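PDB 6TA8: tyrocidine synthase 2 from Brevibacillus parabrevis, which belongs to the nonribosomal peptide synthetases, large modular enzymes, and is represented here by a stretch that includes a condensation domain. Local coordinates for residues A[119-122]-A[123-126]. Numbering follows the deposited sequence.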
loop_
_atom_site.group_PDB
_atom_site.type_symbol
_atom_site.label_atom_id
_atom_site.label_comp_id
_atom_site.label_asym_id
_atom_site.label_seq_id
_atom_site.Cartn_x
_atom_site.Cartn_y
_atom_site.Cartn_z
ATOM N N HIS A 119 34.400 5.981 -3.814
ATOM C CA HIS A 119 34.026 5.373 -5.080
ATOM C C HIS A 119 33.690 6.444 -6.118
ATOM O O HIS A 119 33.492 7.621 -5.807
ATOM C CB HIS A 119 32.844 4.424 -4.886
ATOM C CG HIS A 119 33.211 3.135 -4.220
ATOM N ND1 HIS A 119 33.761 3.081 -2.957
ATOM C CD2 HIS A 119 33.113 1.853 -4.643
ATOM C CE1 HIS A 119 33.983 1.820 -2.630
ATOM N NE2 HIS A 119 33.598 1.055 -3.636
ATOM N N ALA A 120 33.627 6.010 -7.378
ATOM C CA ALA A 120 33.344 6.907 -8.491
ATOM C C ALA A 120 31.856 7.216 -8.582
ATOM O O ALA A 120 31.403 8.269 -8.122
ATOM C CB ALA A 120 33.843 6.301 -9.804
ATOM N N ASN A 121 31.087 6.305 -9.175
ATOM C CA ASN A 121 29.648 6.481 -9.326
ATOM C C ASN A 121 28.948 5.965 -8.075
ATOM O O ASN A 121 29.020 4.772 -7.762
ATOM C CB ASN A 121 29.140 5.752 -10.569
ATOM C CG ASN A 121 27.705 6.117 -10.919
ATOM O OD1 ASN A 121 26.803 6.020 -10.087
ATOM N ND2 ASN A 121 27.490 6.538 -12.160
ATOM N N SER A 122 28.267 6.867 -7.365
ATOM C CA SER A 122 27.521 6.464 -6.180
ATOM C C SER A 122 26.168 5.866 -6.546
ATOM O O SER A 122 25.753 4.861 -5.959
ATOM C CB SER A 122 27.335 7.660 -5.244
ATOM O OG SER A 122 28.565 8.046 -4.655
ATOM N N GLU A 123 25.475 6.458 -7.522
ATOM C CA GLU A 123 24.116 6.027 -7.836
ATOM C C GLU A 123 24.101 4.640 -8.467
ATOM O O GLU A 123 23.294 3.784 -8.086
ATOM C CB GLU A 123 23.444 7.046 -8.757
ATOM C CG GLU A 123 21.925 6.979 -8.744
ATOM C CD GLU A 123 21.285 8.070 -9.577
ATOM O OE1 GLU A 123 21.748 8.298 -10.716
ATOM O OE2 GLU A 123 20.321 8.700 -9.096
ATOM N N ALA A 124 24.981 4.398 -9.443
ATOM C CA ALA A 124 25.001 3.097 -10.103
ATOM C C ALA A 124 25.461 1.994 -9.162
ATOM O O ALA A 124 25.041 0.839 -9.309
ATOM C CB ALA A 124 25.896 3.146 -11.341
ATOM N N ARG A 125 26.318 2.323 -8.193
ATOM C CA ARG A 125 26.786 1.322 -7.241
ATOM C C ARG A 125 25.767 1.089 -6.131
ATOM O O ARG A 125 25.596 -0.047 -5.672
ATOM C CB ARG A 125 28.132 1.750 -6.656
ATOM C CG ARG A 125 28.704 0.798 -5.618
ATOM C CD ARG A 125 28.840 -0.612 -6.165
ATOM N NE ARG A 125 29.549 -1.488 -5.235
ATOM C CZ ARG A 125 29.647 -2.805 -5.377
ATOM N NH1 ARG A 125 29.079 -3.407 -6.413
ATOM N NH2 ARG A 125 30.313 -3.522 -4.481
ATOM N N ILE A 126 25.082 2.145 -5.690
ATOM C CA ILE A 126 24.072 1.986 -4.647
ATOM C C ILE A 126 22.854 1.249 -5.191
ATOM O O ILE A 126 22.314 0.350 -4.537
ATOM C CB ILE A 126 23.698 3.356 -4.052
ATOM C CG1 ILE A 126 24.776 3.815 -3.070
ATOM C CG2 ILE A 126 22.341 3.299 -3.366
ATOM C CD1 ILE A 126 24.628 5.248 -2.618
#
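Asn121 occupies the N-cap position of helix 122-134, where the loop after strand 110-115 runs into the helix, and its side chain accepts a capping bond from Ala124 N. The distance from that nitrogen to the carboxamide OD1 of Asn121 is 2.5 Å, though the exact length is doubtful. The N-H points almost straight at the oxygen, with an angle of 170° at the hydrogen, yet the nitrogen approaches from over one face of the amide, 41° off its plane. Chi1 of -169° swings CG of Asn121 away from the main-chain nitrogen, which turns the amide toward the first turn. The same OD1 comes within 2.9 Å of Glu123 N, but the angle is too poor for a second hydrogen bond. Beside the cap, the methyl CB of Ala124 lies 3.5 Å from CG of Asn121, so the amide also has a nonpolar neighbour.

With Ser122 O as acceptor, the i to i+4 pattern begins: Ile126 N donates to it at 2.8 Å. CG1 of Ile126 rests 3.2 Å from that same Ser122 O, while the buried isoleucine side chain also touches Phe150 and Thr152 of strand 145-152. CB of Arg125 also approaches Asn121 O, at 3.3 Å. Two acceptors, a side-chain oxygen and a main-chain carbonyl, thus take up the N-H groups of Ala124 and Ile126 at the start of the helix. The carboxamide oxygen satisfies an N-H that has no carbonyl of a preceding turn to bond to, and its partial negative charge would suit the positive N-terminal end of the helix dipole.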